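Local coordinates for protein Lys-gingipain W83 (Porphyromonas gingivalis, PDB 3M1H) that cleaves proteins after lysine as a secreted bacterial protease and possible virulence factor, this chain being its K3 cleaved adhesin domain, a calcium-binding beta jelly roll, at residues S51-I56 / F165-L170; L81-C86 / Y97-S102. All blocks are in the same frame, centred on the assembly; numbering follows the deposited sequence.

Interaction 1 of 2, residues S51-I56 / F165-L170; sequences SSASYI and FFWINL. Unlike the reference sequence in segment 51-56: Tyr55 (reference His).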
ATOM      1  N   SER A  51       0.106  -3.790   4.825  1.00  8.67           N
ATOM      2  CA  SER A  51       1.387  -3.104   5.068  1.00 10.80           C
ATOM      3  C   SER A  51       2.509  -3.737   4.270  1.00 11.71           C
ATOM      4  O   SER A  51       2.492  -4.941   4.004  1.00 11.72           O
ATOM      5  CB  SER A  51       1.719  -3.178   6.560  1.00 10.34           C
ATOM      6  OG  SER A  51       0.589  -2.765   7.346  1.00 12.01           O
ATOM      7  N   SER A  52       3.503  -2.916   3.922  1.00 11.05           N
ATOM      8  CA  SER A  52       4.700  -3.399   3.224  1.00 10.72           C
ATOM      9  C   SER A  52       5.954  -2.779   3.862  1.00 11.61           C
ATOM     10  O   SER A  52       5.939  -1.631   4.231  1.00 12.56           O
ATOM     11  CB  SER A  52       4.593  -3.116   1.751  1.00 10.83           C
ATOM     12  OG  SER A  52       5.785  -3.448   0.992  1.00 12.61           O
ATOM     13  N   ALA A  53       7.011  -3.589   3.978  1.00 12.62           N
ATOM     14  CA  ALA A  53       8.210  -3.208   4.736  1.00 13.35           C
ATOM     15  C   ALA A  53       9.372  -2.748   3.893  1.00 14.90           C
ATOM     16  O   ALA A  53       9.735  -3.383   2.908  1.00 13.99           O
ATOM     17  CB  ALA A  53       8.689  -4.388   5.607  1.00 11.32           C
ATOM     18  N   SER A  54       9.988  -1.658   4.343  1.00 14.22           N
ATOM     19  CA  SER A  54      11.369  -1.304   3.946  1.00 12.91           C
ATOM     20  C   SER A  54      12.353  -1.685   5.052  1.00 15.71           C
ATOM     21  O   SER A  54      13.575  -1.581   4.827  1.00 17.00           O
ATOM     22  CB  SER A  54      11.481   0.169   3.603  1.00 16.24           C
ATOM     23  OG  SER A  54      11.365   0.998   4.727  1.00 16.90           O
ATOM     24  N   TYR A  55      11.870  -2.142   6.202  1.00 13.15           N
ATOM     25  CA  TYR A  55      12.688  -2.595   7.338  1.00 14.88           C
ATOM     26  C   TYR A  55      11.852  -3.477   8.216  1.00 15.89           C
ATOM     27  O   TYR A  55      10.737  -3.088   8.553  1.00 16.89           O
ATOM     28  CB  TYR A  55      13.216  -1.400   8.151  1.00 14.94           C
ATOM     29  CG  TYR A  55      14.182  -1.742   9.265  1.00 16.90           C
ATOM     30  CD1 TYR A  55      15.556  -1.608   9.060  1.00 20.35           C
ATOM     31  CD2 TYR A  55      13.734  -2.188  10.509  1.00 16.34           C
ATOM     32  CE1 TYR A  55      16.455  -1.907  10.073  1.00 21.85           C
ATOM     33  CE2 TYR A  55      14.634  -2.496  11.550  1.00 19.81           C
ATOM     34  CZ  TYR A  55      16.006  -2.361  11.301  1.00 18.65           C
ATOM     35  OH  TYR A  55      16.893  -2.657  12.332  1.00 23.77           O
ATOM     36  N   ILE A  56      12.377  -4.651   8.594  1.00 17.03           N
ATOM     37  CA  ILE A  56      11.667  -5.601   9.430  1.00 16.61           C
ATOM     38  C   ILE A  56      12.445  -5.813  10.721  1.00 18.00           C
ATOM     39  O   ILE A  56      13.649  -6.132  10.663  1.00 18.22           O
ATOM     40  CB  ILE A  56      11.466  -6.973   8.709  1.00 16.63           C
ATOM     41  CG1 ILE A  56      10.675  -6.760   7.429  1.00 16.19           C
ATOM     42  CG2 ILE A  56      10.730  -7.937   9.587  1.00 16.49           C
ATOM     43  CD1 ILE A  56      10.468  -7.982   6.549  1.00 19.59           C
ATOM     44  N   PHE A 165      13.514   2.342   6.298  1.00 19.25           N
ATOM     45  CA  PHE A 165      12.630   3.155   7.153  1.00 16.98           C
ATOM     46  C   PHE A 165      11.852   2.200   8.061  1.00 14.90           C
ATOM     47  O   PHE A 165      12.425   1.686   9.056  1.00 15.85           O
ATOM     48  CB  PHE A 165      11.824   4.178   6.329  1.00 16.90           C
ATOM     49  CG  PHE A 165      12.730   5.220   5.707  1.00 20.08           C
ATOM     50  CD1 PHE A 165      13.170   6.284   6.466  1.00 22.86           C
ATOM     51  CD2 PHE A 165      13.193   5.078   4.401  1.00 22.74           C
ATOM     52  CE1 PHE A 165      14.051   7.240   5.917  1.00 26.33           C
ATOM     53  CE2 PHE A 165      14.078   6.024   3.844  1.00 26.73           C
ATOM     54  CZ  PHE A 165      14.501   7.109   4.615  1.00 25.01           C
ATOM     55  N   PHE A 166      10.574   1.913   7.777  1.00 15.98           N
ATOM     56  CA  PHE A 166       9.915   0.864   8.528  1.00 13.70           C
ATOM     57  C   PHE A 166       8.828   0.169   7.687  1.00 14.47           C
ATOM     58  O   PHE A 166       9.166  -0.660   6.892  1.00 15.15           O
ATOM     59  CB  PHE A 166       9.437   1.367   9.899  1.00 14.74           C
ATOM     60  CG  PHE A 166       9.037   0.280  10.844  1.00 13.17           C
ATOM     61  CD1 PHE A 166       9.901  -0.766  11.107  1.00 14.51           C
ATOM     62  CD2 PHE A 166       7.794   0.277  11.482  1.00 15.92           C
ATOM     63  CE1 PHE A 166       9.557  -1.762  11.979  1.00 13.84           C
ATOM     64  CE2 PHE A 166       7.444  -0.725  12.372  1.00 13.80           C
ATOM     65  CZ  PHE A 166       8.340  -1.761  12.621  1.00 15.27           C
ATOM     66  N   TRP A 167       7.547   0.504   7.854  1.00 14.81           N
ATOM     67  CA  TRP A 167       6.480  -0.044   6.999  1.00 12.71           C
ATOM     68  C   TRP A 167       5.580   1.089   6.533  1.00 13.45           C
ATOM     69  O   TRP A 167       5.476   2.116   7.233  1.00 14.72           O
ATOM     70  CB  TRP A 167       5.611  -1.054   7.745  1.00 11.12           C
ATOM     71  CG  TRP A 167       6.269  -2.311   8.234  1.00 14.76           C
ATOM     72  CD1 TRP A 167       7.143  -2.468   9.264  1.00 13.17           C
ATOM     73  CD2 TRP A 167       6.022  -3.609   7.715  1.00 12.28           C
ATOM     74  NE1 TRP A 167       7.468  -3.811   9.434  1.00 12.98           N
ATOM     75  CE2 TRP A 167       6.804  -4.523   8.459  1.00 10.73           C
ATOM     76  CE3 TRP A 167       5.233  -4.088   6.657  1.00 14.83           C
ATOM     77  CZ2 TRP A 167       6.784  -5.884   8.196  1.00 11.73           C
ATOM     78  CZ3 TRP A 167       5.212  -5.445   6.403  1.00 16.04           C
ATOM     79  CH2 TRP A 167       6.001  -6.321   7.165  1.00 13.46           C
ATOM     80  N   ILE A 168       4.995   0.903   5.345  1.00 10.96           N
ATOM     81  CA  ILE A 168       3.893   1.714   4.819  1.00 10.96           C
ATOM     82  C   ILE A 168       2.584   0.926   5.023  1.00 10.65           C
ATOM     83  O   ILE A 168       2.553  -0.295   4.831  1.00 13.39           O
ATOM     84  CB  ILE A 168       4.123   2.151   3.379  1.00 13.20           C
ATOM     85  CG1 ILE A 168       2.986   3.083   2.931  1.00 13.86           C
ATOM     86  CG2 ILE A 168       4.267   0.991   2.413  1.00 12.39           C
ATOM     87  CD1 ILE A 168       3.359   3.844   1.628  1.00 14.62           C
ATOM     88  N   ASN A 169       1.534   1.639   5.410  1.00 10.49           N
ATOM     89  CA  ASN A 169       0.209   1.059   5.630  1.00 11.42           C
ATOM     90  C   ASN A 169      -0.830   1.668   4.697  1.00 11.71           C
ATOM     91  O   ASN A 169      -0.788   2.864   4.403  1.00 11.52           O
ATOM     92  CB  ASN A 169      -0.265   1.330   7.036  1.00 10.25           C
ATOM     93  CG  ASN A 169       0.610   0.771   8.109  1.00 13.07           C
ATOM     94  OD1 ASN A 169       1.139  -0.314   7.985  1.00 13.06           O
ATOM     95  ND2 ASN A 169       0.718   1.493   9.207  1.00 16.40           N
ATOM     96  N   LEU A 170      -1.782   0.834   4.261  1.00 12.21           N
ATOM     97  CA  LEU A 170      -2.880   1.226   3.407  0.50 11.37           C
ATOM     98  C   LEU A 170      -4.183   0.707   4.030  1.00 11.20           C
ATOM     99  O   LEU A 170      -4.186  -0.393   4.606  1.00 12.34           O
ATOM    100  CB  LEU A 170      -2.647   0.598   2.036  0.50 12.53           C
ATOM    101  CG  LEU A 170      -3.729   0.679   0.973  0.50 10.50           C
ATOM    102  CD1 LEU A 170      -3.950   2.112   0.491  0.50 11.53           C
ATOM    103  CD2 LEU A 170      -3.377  -0.267  -0.196  0.50 11.49           C
TER
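Ser52 and Ile168 face each other as a hydrogen-bonded antiparallel pair: Ser52 N reaches Ile168 O at 2.9 Å and Ile168 N returns to Ser52 O. Beyond Ala53 the ladder gives way to a loop, where Phe166 O accepts two backbone donors, Ser54 N at 2.9 Å and, on a lone pair, Tyr55 N.

Side chains add two polar links. Ser51 OG gives its proton to Asn169 OD1 at 2.6 Å, tilted 28° from the amide's carbonyl plane. Ser54 OG, with chi1 70° turning it back over its own backbone, accepts a hydrogen bond from Phe165 N at 3.0 Å and also bonds to Glu95, which takes Phe166 N as well.

The apolar part centres on Trp167. Ala53 CB sits squarely over its six-membered ring, 3.3 Å from the centroid and 7° off the normal, a CH-pi contact; Ile56 CG1 lies 4.1 Å from Trp167 CZ2. Tyr55 CD2 meets Phe166 CD1 obliquely.

In the jelly roll, strand 50-53 pairs here with 167-177, which has 79-87 as another neighbour. On the Ser52 and Ile168 side the pair faces strand 154-160 of the other sheet, where His159 bonds Ser52 OG and touches Ile168.

Interaction 2 of 2, residues L81-C86 / Y97-S102; sequences LTFWVC and YAVYAS
The two sheets of the jelly-roll sandwich meet here across the hydrophobic core: strand 81-86 belongs to one, strand 97-102 to the other, and their axes come no closer than 11.0 Å. At that spacing side chains alone bridge the gap. Leu81, Phe83 and Val85, alternate residues of one strand, point inward to meet Tyr97 and Val99 of the other.

Leu81 and Val99 reach toward each other tip to tip, Leu81 CD2 lying 3.7 Å from Val99 CG1. The second branch of Val99 is used by Phe83: CG2 sits 3.8 Å from Phe83 CZ, the two side chains sliding past one another from opposite strands. With Val99 CG1 anti to the backbone N (chi1 179°), CG2 is left for Phe83 and CG1 for Leu81. Phe83 and Tyr97 meet rim to rim, Phe83 CZ lying 4.0 Å from Tyr97 CE1 near the plane of the tyrosine ring, while Tyr97 OH is at the edge of the phenylalanine ring, 3.9 Å from Phe83 CE1. The same hydroxyl oxygen is 3.9 Å from Val85 CG1.

Dispersion and the exclusion of water therefore hold this pair of strands together. The one polar group set among these carbons, the Tyr97 hydroxyl, is satisfied by a hydrogen bond to Glu118 on strand 116-119, so a polar tip can be buried in the sandwich core.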
ATOM      1  N   LEU A  81     -10.649   6.801  -7.284  1.00 14.04           N
ATOM      2  CA  LEU A  81     -10.061   6.031  -6.199  1.00 15.58           C
ATOM      3  C   LEU A  81      -9.822   6.949  -5.027  1.00 14.20           C
ATOM      4  O   LEU A  81      -9.211   8.025  -5.190  1.00 14.04           O
ATOM      5  CB  LEU A  81      -8.719   5.429  -6.642  1.00 14.66           C
ATOM      6  CG  LEU A  81      -7.781   4.849  -5.587  1.00 14.21           C
ATOM      7  CD1 LEU A  81      -8.349   3.577  -4.999  1.00 13.07           C
ATOM      8  CD2 LEU A  81      -6.364   4.575  -6.155  1.00 11.55           C
ATOM      9  N   THR A  82     -10.227   6.511  -3.832  1.00 13.48           N
ATOM     10  CA  THR A  82      -9.738   7.082  -2.585  1.00 10.42           C
ATOM     11  C   THR A  82      -9.223   5.979  -1.690  1.00 13.28           C
ATOM     12  O   THR A  82      -9.669   4.834  -1.757  1.00 12.79           O
ATOM     13  CB  THR A  82     -10.806   7.887  -1.795  1.00 14.73           C
ATOM     14  OG1 THR A  82     -11.885   7.024  -1.431  1.00 16.64           O
ATOM     15  CG2 THR A  82     -11.380   9.014  -2.633  1.00 14.11           C
ATOM     16  N   PHE A  83      -8.241   6.342  -0.887  1.00 11.67           N
ATOM     17  CA  PHE A  83      -7.616   5.411   0.040  1.00 11.65           C
ATOM     18  C   PHE A  83      -6.918   6.185   1.130  1.00 12.55           C
ATOM     19  O   PHE A  83      -6.668   7.399   0.987  1.00 12.93           O
ATOM     20  CB  PHE A  83      -6.658   4.444  -0.678  1.00  9.19           C
ATOM     21  CG  PHE A  83      -5.456   5.105  -1.330  1.00  9.55           C
ATOM     22  CD1 PHE A  83      -4.282   5.280  -0.634  1.00 12.10           C
ATOM     23  CD2 PHE A  83      -5.543   5.582  -2.629  1.00 13.13           C
ATOM     24  CE1 PHE A  83      -3.168   5.893  -1.234  1.00 16.00           C
ATOM     25  CE2 PHE A  83      -4.408   6.180  -3.239  1.00 12.61           C
ATOM     26  CZ  PHE A  83      -3.263   6.345  -2.536  1.00 15.12           C
ATOM     27  N   TRP A  84      -6.567   5.476   2.197  1.00 11.64           N
ATOM     28  CA  TRP A  84      -5.836   6.061   3.307  1.00 13.30           C
ATOM     29  C   TRP A  84      -4.463   5.408   3.454  1.00 12.10           C
ATOM     30  O   TRP A  84      -4.322   4.170   3.283  1.00 11.83           O
ATOM     31  CB  TRP A  84      -6.625   5.922   4.593  1.00 12.22           C
ATOM     32  CG  TRP A  84      -7.937   6.666   4.604  1.00 13.41           C
ATOM     33  CD1 TRP A  84      -9.107   6.298   4.011  1.00 14.42           C
ATOM     34  CD2 TRP A  84      -8.189   7.896   5.277  1.00 14.68           C
ATOM     35  NE1 TRP A  84     -10.087   7.248   4.276  1.00 16.01           N
ATOM     36  CE2 TRP A  84      -9.546   8.224   5.061  1.00 14.31           C
ATOM     37  CE3 TRP A  84      -7.400   8.749   6.044  1.00 12.60           C
ATOM     38  CZ2 TRP A  84     -10.114   9.377   5.597  1.00 14.64           C
ATOM     39  CZ3 TRP A  84      -7.966   9.904   6.558  1.00 16.94           C
ATOM     40  CH2 TRP A  84      -9.321  10.193   6.325  1.00 14.01           C
ATOM     41  N   VAL A  85      -3.465   6.232   3.776  1.00 13.30           N
ATOM     42  CA  VAL A  85      -2.079   5.789   3.851  1.00 12.54           C
ATOM     43  C   VAL A  85      -1.421   6.384   5.071  1.00 11.59           C
ATOM     44  O   VAL A  85      -1.740   7.523   5.450  1.00 12.82           O
ATOM     45  CB  VAL A  85      -1.298   6.135   2.571  1.00 15.21           C
ATOM     46  CG1 VAL A  85      -1.271   7.645   2.296  1.00 14.59           C
ATOM     47  CG2 VAL A  85       0.124   5.602   2.618  1.00 16.10           C
ATOM     48  N   CYS A  86      -0.545   5.626   5.735  1.00 11.91           N
ATOM     49  CA  CYS A  86       0.323   6.213   6.734  1.00 12.11           C
ATOM     50  C   CYS A  86       1.635   5.455   6.835  1.00 14.49           C
ATOM     51  O   CYS A  86       1.740   4.293   6.398  1.00 13.20           O
ATOM     52  CB  CYS A  86      -0.357   6.261   8.114  1.00 16.04           C
ATOM     53  SG  CYS A  86      -0.472   4.708   9.045  1.00 17.87           S
ATOM     54  N   TYR A  97       6.028   5.173  -2.503  1.00 13.75           N
ATOM     55  CA  TYR A  97       5.010   4.345  -3.147  1.00 13.73           C
ATOM     56  C   TYR A  97       4.427   5.022  -4.364  1.00 14.66           C
ATOM     57  O   TYR A  97       4.581   6.245  -4.557  1.00 15.26           O
ATOM     58  CB  TYR A  97       3.903   3.946  -2.162  1.00 14.64           C
ATOM     59  CG  TYR A  97       2.891   5.041  -1.927  1.00 14.29           C
ATOM     60  CD1 TYR A  97       1.642   5.002  -2.526  1.00 17.15           C
ATOM     61  CD2 TYR A  97       3.197   6.140  -1.123  1.00 15.36           C
ATOM     62  CE1 TYR A  97       0.736   6.000  -2.333  1.00 19.48           C
ATOM     63  CE2 TYR A  97       2.294   7.148  -0.906  1.00 15.38           C
ATOM     64  CZ  TYR A  97       1.055   7.074  -1.521  1.00 20.48           C
ATOM     65  OH  TYR A  97       0.096   8.044  -1.349  1.00 22.78           O
ATOM     66  N   ALA A  98       3.780   4.221  -5.202  1.00 13.12           N
ATOM     67  CA  ALA A  98       3.048   4.729  -6.350  1.00 14.85           C
ATOM     68  C   ALA A  98       1.756   3.941  -6.583  1.00 14.68           C
ATOM     69  O   ALA A  98       1.631   2.805  -6.115  1.00 13.70           O
ATOM     70  CB  ALA A  98       3.932   4.725  -7.620  1.00 14.23           C
ATOM     71  N   VAL A  99       0.837   4.553  -7.317  1.00 13.17           N
ATOM     72  CA  VAL A  99      -0.442   3.978  -7.677  1.00 11.37           C
ATOM     73  C   VAL A  99      -0.521   3.980  -9.203  1.00 13.50           C
ATOM     74  O   VAL A  99      -0.222   5.014  -9.823  1.00 12.85           O
ATOM     75  CB  VAL A  99      -1.643   4.796  -7.108  1.00 14.09           C
ATOM     76  CG1 VAL A  99      -2.990   4.172  -7.536  1.00 15.33           C
ATOM     77  CG2 VAL A  99      -1.495   4.945  -5.589  1.00 14.79           C
ATOM     78  N   TYR A 100      -0.906   2.857  -9.795  1.00 12.14           N
ATOM     79  CA  TYR A 100      -0.972   2.709 -11.259  1.00 13.36           C
ATOM     80  C   TYR A 100      -2.320   2.158 -11.679  1.00 14.62           C
ATOM     81  O   TYR A 100      -2.959   1.450 -10.887  1.00 13.13           O
ATOM     82  CB  TYR A 100       0.087   1.710 -11.724  1.00 12.42           C
ATOM     83  CG  TYR A 100       1.491   2.028 -11.380  1.00 13.05           C
ATOM     84  CD1 TYR A 100       2.339   2.642 -12.296  1.00 14.75           C
ATOM     85  CD2 TYR A 100       2.020   1.658 -10.152  1.00 14.49           C
ATOM     86  CE1 TYR A 100       3.673   2.920 -11.952  1.00 14.02           C
ATOM     87  CE2 TYR A 100       3.339   1.920  -9.822  1.00 14.90           C
ATOM     88  CZ  TYR A 100       4.160   2.547 -10.722  1.00 16.91           C
ATOM     89  OH  TYR A 100       5.463   2.765 -10.356  1.00 19.04           O
ATOM     90  N   ALA A 101      -2.753   2.458 -12.908  1.00 13.62           N
ATOM     91  CA  ALA A 101      -3.899   1.818 -13.533  1.00 13.76           C
ATOM     92  C   ALA A 101      -3.402   1.052 -14.779  1.00 14.86           C
ATOM     93  O   ALA A 101      -2.494   1.518 -15.476  1.00 17.38           O
ATOM     94  CB  ALA A 101      -4.968   2.844 -13.958  1.00 15.11           C
ATOM     95  N   SER A 102      -4.039  -0.075 -15.022  1.00 12.59           N
ATOM     96  CA  SER A 102      -3.889  -0.837 -16.248  1.00 14.09           C
ATOM     97  C   SER A 102      -5.239  -1.021 -16.923  1.00 15.29           C
ATOM     98  O   SER A 102      -6.247  -1.311 -16.263  1.00 13.80           O
ATOM     99  CB  SER A 102      -3.280  -2.220 -15.947  1.00 17.53           C
ATOM    100  OG  SER A 102      -3.371  -3.064 -17.085  1.00 17.22           O
TER

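In the fold
Interaction 1 forms within one sheet of the sandwich, while interaction 2 spans the two sheets; their centres lie about 15 Å apart. They join through neighbouring strands 167-177 and 79-87: Asn169 N is 2.8 Å from Cys86 O, a probable hydrogen bond, and Leu170 CD1 packs 3.4 Å from Phe83 CD1. Segments 81-86 and 97-102 both fall in the chain between 51-56 and 165-170. Both contacts come near a calcium site. Ser52 bonds to the calcium ligand Asn66 and its side chain is about 7 Å from a bound calcium ion, whereas the Phe83 side chain is about 7 Å from that of Asp171, a ligand of the other calcium.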